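PDB 5D6S: epoxyqueuosine reductase from Streptococcus thermophilus, which is an iron-sulfur protein of the QueG family that holds cobalamin and two iron/sulfur clusters, with a helical C-terminal part. Local coordinates for residues A[258-263]-A[291-296]; A[339-344]-A[359-364]. All coordinates share one frame; numbering follows the deposited sequence.

The two contacts follow one another along the chain, interaction 1 (258-263 with 291-296) being complete before interaction 2 (339-344 with 359-364) begins, and their centres lie about 16 Å apart. Interaction 1 starts at one of the two iron/sulfur clusters and cobalamin and ends on the short helix 293-296; interaction 2 pairs helices 338-347 and 351-364 farther from the centre of the chain. They touch where Leu294 CD2 packs against Lys340 CB at 3.9 Å. Helix 318-331 packs against both, meeting Tyr261 and Leu293 in the first and Leu341 and Ala360 in the second, so the cluster loop and the outer hairpin share one helical neighbour.

Interaction 1. Residues A[258-263]-A[291-296]; sequences TVIYGC and PELLPF. With SF4 (iron/sulfur cluster), chain G.
Ile260 projects from the loop that leads to the cluster onto Pro291 and Leu293 at the start of helix 293-296, and its two branches meet different residues. CD1, at the end of the longer branch, touches CG of the Pro291 ring at 3.9 Å, running alongside it with the two side chains pointing opposite ways. The shorter branch turns to Leu293, with Ile260 CG2 4.3 Å from Leu293 CD2. A chi1 of 68° tucks CG1 between the backbone N and the carbonyl carbon, and chi2 near 180° then extends CD1 to the proline. The contact is small, buried and wholly apolar. Beyond it, Phe308 and Ile119 pack on Pro291, while Leu329 of helix 318-331 covers Leu293. The loop's backbone is held separately, Ile260 O accepting a hydrogen bond from Asn324 ND2. Glu292 occupies the N-cap position, and its O receives the first helical bond from Phe296 N at 3.0 Å. Three residues past Ile260, Cys263 swings SG anti to its backbone N (chi1 176°) and binds iron FE2 at 2.3 Å, while its backbone N donates to O39 of cobalamin. The segment is thus a loop of the 4Fe-4S double cluster binding family, carrying a cysteine ligand of one cluster beside cobalamin.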
loop_
_atom_site.group_PDB
_atom_site.type_symbol
_atom_site.label_atom_id
_atom_site.label_comp_id
_atom_site.label_asym_id
_atom_site.label_seq_id
_atom_site.Cartn_x
_atom_site.Cartn_y
_atom_site.Cartn_z
ATOM N N THR A 258 -12.296 -3.237 -8.632
ATOM C CA THR A 258 -11.266 -3.923 -9.437
ATOM C C THR A 258 -9.854 -3.586 -8.987
ATOM O O THR A 258 -8.892 -3.950 -9.624
ATOM C CB THR A 258 -11.404 -3.562 -10.936
ATOM O OG1 THR A 258 -11.235 -2.147 -11.115
ATOM C CG2 THR A 258 -12.775 -3.974 -11.449
ATOM N N VAL A 259 -9.727 -2.901 -7.865
ATOM C CA VAL A 259 -8.410 -2.538 -7.339
ATOM C C VAL A 259 -7.885 -3.709 -6.532
ATOM O O VAL A 259 -8.313 -3.904 -5.387
ATOM C CB VAL A 259 -8.465 -1.270 -6.454
ATOM C CG1 VAL A 259 -7.077 -0.904 -5.992
ATOM C CG2 VAL A 259 -9.043 -0.092 -7.230
ATOM N N ILE A 260 -6.963 -4.466 -7.129
ATOM C CA ILE A 260 -6.488 -5.710 -6.545
ATOM C C ILE A 260 -5.279 -5.568 -5.638
ATOM O O ILE A 260 -4.776 -6.549 -5.106
ATOM C CB ILE A 260 -6.136 -6.767 -7.613
ATOM C CG1 ILE A 260 -4.921 -6.351 -8.420
ATOM C CG2 ILE A 260 -7.347 -7.070 -8.488
ATOM C CD1 ILE A 260 -4.547 -7.323 -9.521
ATOM N N TYR A 261 -4.814 -4.351 -5.450
ATOM C CA TYR A 261 -3.724 -4.074 -4.499
ATOM C C TYR A 261 -3.741 -2.604 -4.059
ATOM O O TYR A 261 -3.662 -1.694 -4.878
ATOM C CB TYR A 261 -2.350 -4.414 -5.090
ATOM C CG TYR A 261 -1.274 -4.391 -4.040
ATOM C CD1 TYR A 261 -1.128 -5.450 -3.162
ATOM C CD2 TYR A 261 -0.433 -3.289 -3.881
ATOM C CE1 TYR A 261 -0.172 -5.433 -2.154
ATOM C CE2 TYR A 261 0.542 -3.271 -2.891
ATOM C CZ TYR A 261 0.654 -4.348 -2.017
ATOM O OH TYR A 261 1.582 -4.346 -0.993
ATOM N N GLY A 262 -3.869 -2.376 -2.760
ATOM C CA GLY A 262 -3.915 -1.019 -2.236
ATOM C C GLY A 262 -5.256 -0.350 -2.459
ATOM O O GLY A 262 -6.191 -0.942 -3.017
ATOM N N CYS A 263 -5.337 0.884 -1.962
ATOM C CA CYS A 263 -6.466 1.754 -2.114
ATOM C C CYS A 263 -5.924 3.179 -2.160
ATOM O O CYS A 263 -5.075 3.550 -1.346
ATOM C CB CYS A 263 -7.433 1.550 -0.938
ATOM S SG CYS A 263 -8.872 2.630 -0.862
ATOM N N PRO A 291 -3.259 -4.968 -14.764
ATOM C CA PRO A 291 -3.054 -6.294 -15.300
ATOM C C PRO A 291 -4.313 -6.970 -15.747
ATOM O O PRO A 291 -5.386 -6.771 -15.180
ATOM C CB PRO A 291 -2.413 -7.045 -14.137
ATOM C CG PRO A 291 -2.931 -6.374 -12.931
ATOM C CD PRO A 291 -3.150 -4.948 -13.290
ATOM N N GLU A 292 -4.167 -7.736 -16.809
ATOM C CA GLU A 292 -5.261 -8.505 -17.373
ATOM C C GLU A 292 -5.483 -9.655 -16.398
ATOM O O GLU A 292 -4.546 -10.374 -16.046
ATOM C CB GLU A 292 -4.890 -9.011 -18.781
ATOM C CG GLU A 292 -4.641 -7.902 -19.823
ATOM C CD GLU A 292 -4.092 -8.438 -21.141
ATOM O OE1 GLU A 292 -4.851 -8.533 -22.141
ATOM O OE2 GLU A 292 -2.910 -8.820 -21.164
ATOM N N LEU A 293 -6.717 -9.806 -15.944
ATOM C CA LEU A 293 -7.015 -10.656 -14.798
ATOM C C LEU A 293 -6.885 -12.155 -15.078
ATOM O O LEU A 293 -6.196 -12.849 -14.340
ATOM C CB LEU A 293 -8.404 -10.338 -14.257
ATOM C CG LEU A 293 -8.485 -8.865 -13.778
ATOM C CD1 LEU A 293 -9.931 -8.407 -13.671
ATOM C CD2 LEU A 293 -7.754 -8.689 -12.463
ATOM N N LEU A 294 -7.516 -12.665 -16.135
ATOM C CA LEU A 294 -7.487 -14.098 -16.377
ATOM C C LEU A 294 -6.071 -14.574 -16.703
ATOM O O LEU A 294 -5.667 -15.672 -16.260
ATOM C CB LEU A 294 -8.485 -14.503 -17.460
ATOM C CG LEU A 294 -9.946 -14.410 -17.019
ATOM C CD1 LEU A 294 -10.862 -14.347 -18.232
ATOM C CD2 LEU A 294 -10.303 -15.584 -16.107
ATOM N N PRO A 295 -5.299 -13.761 -17.454
ATOM C CA PRO A 295 -3.897 -14.163 -17.664
ATOM C C PRO A 295 -3.119 -14.099 -16.363
ATOM O O PRO A 295 -2.264 -14.962 -16.108
ATOM C CB PRO A 295 -3.361 -13.137 -18.669
ATOM C CG PRO A 295 -4.566 -12.641 -19.402
ATOM C CD PRO A 295 -5.713 -12.710 -18.399
ATOM N N PHE A 296 -3.439 -13.116 -15.527
ATOM C CA PHE A 296 -2.857 -13.052 -14.182
ATOM C C PHE A 296 -3.115 -14.313 -13.346
ATOM O O PHE A 296 -2.222 -14.789 -12.648
ATOM C CB PHE A 296 -3.399 -11.865 -13.434
ATOM C CG PHE A 296 -2.650 -11.558 -12.182
ATOM C CD1 PHE A 296 -1.390 -11.002 -12.243
ATOM C CD2 PHE A 296 -3.206 -11.838 -10.942
ATOM C CE1 PHE A 296 -0.688 -10.723 -11.095
ATOM C CE2 PHE A 296 -2.525 -11.541 -9.786
ATOM C CZ PHE A 296 -1.264 -10.975 -9.862
HETATM FE FE1 SF4 G . -7.939 2.880 3.471
HETATM FE FE2 SF4 G . -9.148 3.382 1.250
HETATM FE FE3 SF4 G . -7.969 5.307 2.558
HETATM FE FE4 SF4 G . -10.145 4.292 3.469
HETATM S S1 SF4 G . -9.883 5.319 1.676
HETATM S S2 SF4 G . -8.377 4.666 4.512
HETATM S S3 SF4 G . -9.870 2.255 2.827
HETATM S S4 SF4 G . -7.075 3.609 1.686
#

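Interaction 2. Residues A[339-344]-A[359-364]; sequences VKLMEI and WALGEI
Leu341 is the bump of this interface, and the hollow it enters is formed by Ala357, Ala360, Leu361 and Ile364 of the facing helix. Its CD1 reaches the last three of these. The small methyl of Ala360, with CB 4.1 Å from Leu341 CD1, is the low point of the hollow, and the longer side chains of Leu361 and Ile364 supply its wall, with Ala357 at the fourth corner. Leu341 and Ile364 meet head-on by their methyl ends, CD1 of Leu341 lying 3.6 Å from CD1 of Ile364. Leu361 instead runs alongside Leu341, pointing the other way, its CD2 4.0 Å from Leu341 CD1. The same pass places Leu361 CD2 4.1 Å from Leu341 CB. With chi1 of -69°, CG of Leu361 lies anti to the carbonyl carbon, and the branch ends closer to the neighbouring helix than its CB bond alone would suggest. The helices are consecutive, 338-347 and 351-364, and form an antiparallel helical hairpin in the all-helical C-terminal region; their short segments run at 159° with axes 10.3 Å apart. Leu341 and Leu361 are the closest pair along the backbones, their CA atoms 7.5 Å apart. Helix 318-331 closes one side of the pocket, Ile326 touching both Leu341 and Ala360. Tyr375 of helix 370-377 packs on Leu361 and on Met342. Ile338, three residues before Leu341, adds contacts to Leu361 and Ile364, continuing the apolar seam along the hairpin. Two charged residues off the seam are paired: Lys340 NZ makes a salt bridge with Glu298, and Glu363 OE1 another with Lys396, while the Glu363 CG methylene rests 3.7 Å above the plane of the Trp359 ring, displaced toward its rim.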
loop_
_atom_site.group_PDB
_atom_site.type_symbol
_atom_site.label_atom_id
_atom_site.label_comp_id
_atom_site.label_asym_id
_atom_site.label_seq_id
_atom_site.Cartn_x
_atom_site.Cartn_y
_atom_site.Cartn_z
ATOM N N VAL A 339 -15.290 -20.536 -16.700
ATOM C CA VAL A 339 -14.645 -21.818 -16.933
ATOM C C VAL A 339 -13.342 -21.882 -16.121
ATOM O O VAL A 339 -12.955 -22.941 -15.586
ATOM C CB VAL A 339 -14.500 -22.210 -18.430
ATOM C CG1 VAL A 339 -14.690 -21.038 -19.370
ATOM C CG2 VAL A 339 -13.169 -22.907 -18.698
ATOM N N LYS A 340 -12.674 -20.748 -15.997
ATOM C CA LYS A 340 -11.462 -20.696 -15.175
ATOM C C LYS A 340 -11.737 -20.914 -13.685
ATOM O O LYS A 340 -10.981 -21.567 -12.968
ATOM C CB LYS A 340 -10.751 -19.358 -15.370
ATOM C CG LYS A 340 -9.454 -19.226 -14.591
ATOM C CD LYS A 340 -8.498 -20.354 -14.855
ATOM C CE LYS A 340 -7.183 -20.146 -14.111
ATOM N NZ LYS A 340 -6.229 -21.252 -14.382
ATOM N N LEU A 341 -12.798 -20.308 -13.209
ATOM C CA LEU A 341 -13.176 -20.473 -11.823
ATOM C C LEU A 341 -13.484 -21.950 -11.567
ATOM O O LEU A 341 -13.197 -22.474 -10.504
ATOM C CB LEU A 341 -14.375 -19.560 -11.507
ATOM C CG LEU A 341 -14.059 -18.058 -11.623
ATOM C CD1 LEU A 341 -15.305 -17.221 -11.675
ATOM C CD2 LEU A 341 -13.195 -17.575 -10.471
ATOM N N MET A 342 -14.073 -22.619 -12.549
ATOM C CA MET A 342 -14.464 -23.997 -12.369
ATOM C C MET A 342 -13.210 -24.827 -12.276
ATOM O O MET A 342 -13.158 -25.772 -11.514
ATOM C CB MET A 342 -15.401 -24.469 -13.483
ATOM C CG MET A 342 -16.884 -24.196 -13.255
ATOM S SD MET A 342 -17.878 -24.273 -14.793
ATOM C CE MET A 342 -19.135 -25.445 -14.251
ATOM N N GLU A 343 -12.184 -24.462 -13.028
ATOM C CA GLU A 343 -10.898 -25.176 -13.028
ATOM C C GLU A 343 -10.199 -25.035 -11.677
ATOM O O GLU A 343 -9.678 -26.017 -11.124
ATOM C CB GLU A 343 -9.972 -24.691 -14.154
ATOM C CG GLU A 343 -10.406 -25.167 -15.541
ATOM C CD GLU A 343 -9.695 -24.465 -16.713
ATOM O OE1 GLU A 343 -8.602 -23.888 -16.503
ATOM O OE2 GLU A 343 -10.256 -24.489 -17.841
ATOM N N ILE A 344 -10.182 -23.813 -11.150
ATOM C CA ILE A 344 -9.592 -23.570 -9.846
ATOM C C ILE A 344 -10.276 -24.451 -8.793
ATOM O O ILE A 344 -9.630 -25.114 -7.997
ATOM C CB ILE A 344 -9.736 -22.086 -9.474
ATOM C CG1 ILE A 344 -8.756 -21.268 -10.270
ATOM C CG2 ILE A 344 -9.484 -21.854 -7.988
ATOM C CD1 ILE A 344 -9.093 -19.805 -10.292
ATOM N N TRP A 359 -17.688 -18.453 -4.226
ATOM C CA TRP A 359 -18.393 -17.207 -4.054
ATOM C C TRP A 359 -18.556 -16.487 -5.385
ATOM O O TRP A 359 -19.632 -15.991 -5.704
ATOM C CB TRP A 359 -17.643 -16.291 -3.066
ATOM C CG TRP A 359 -18.211 -14.890 -2.963
ATOM C CD1 TRP A 359 -19.356 -14.520 -2.325
ATOM C CD2 TRP A 359 -17.672 -13.703 -3.530
ATOM N NE1 TRP A 359 -19.557 -13.161 -2.446
ATOM C CE2 TRP A 359 -18.531 -12.635 -3.173
ATOM C CE3 TRP A 359 -16.543 -13.424 -4.283
ATOM C CZ2 TRP A 359 -18.299 -11.322 -3.568
ATOM C CZ3 TRP A 359 -16.303 -12.092 -4.683
ATOM C CH2 TRP A 359 -17.178 -11.070 -4.324
ATOM N N ALA A 360 -17.465 -16.383 -6.120
ATOM C CA ALA A 360 -17.428 -15.596 -7.349
ATOM C C ALA A 360 -18.474 -16.107 -8.360
ATOM O O ALA A 360 -19.122 -15.299 -9.065
ATOM C CB ALA A 360 -16.026 -15.585 -7.946
ATOM N N LEU A 361 -18.672 -17.423 -8.421
ATOM C CA LEU A 361 -19.721 -17.946 -9.307
ATOM C C LEU A 361 -21.113 -17.481 -8.888
ATOM O O LEU A 361 -21.959 -17.224 -9.741
ATOM C CB LEU A 361 -19.665 -19.448 -9.398
ATOM C CG LEU A 361 -18.454 -20.007 -10.139
ATOM C CD1 LEU A 361 -18.418 -21.505 -9.961
ATOM C CD2 LEU A 361 -18.461 -19.670 -11.611
ATOM N N GLY A 362 -21.338 -17.333 -7.587
ATOM C CA GLY A 362 -22.623 -16.853 -7.110
ATOM C C GLY A 362 -22.885 -15.402 -7.466
ATOM O O GLY A 362 -24.017 -14.928 -7.432
ATOM N N GLU A 363 -21.830 -14.694 -7.799
ATOM C CA GLU A 363 -21.933 -13.304 -8.164
ATOM C C GLU A 363 -22.131 -13.165 -9.681
ATOM O O GLU A 363 -22.954 -12.368 -10.145
ATOM C CB GLU A 363 -20.633 -12.591 -7.715
ATOM C CG GLU A 363 -20.663 -11.809 -6.392
ATOM C CD GLU A 363 -21.921 -11.957 -5.552
ATOM O OE1 GLU A 363 -22.179 -13.038 -4.991
ATOM O OE2 GLU A 363 -22.647 -10.951 -5.447
ATOM N N ILE A 364 -21.299 -13.888 -10.436
ATOM C CA ILE A 364 -21.226 -13.796 -11.893
ATOM C C ILE A 364 -22.459 -14.403 -12.559
ATOM O O ILE A 364 -23.055 -13.779 -13.421
ATOM C CB ILE A 364 -19.925 -14.477 -12.410
ATOM C CG1 ILE A 364 -18.718 -13.601 -12.068
ATOM C CG2 ILE A 364 -19.968 -14.708 -13.906
ATOM C CD1 ILE A 364 -17.385 -14.322 -12.035
#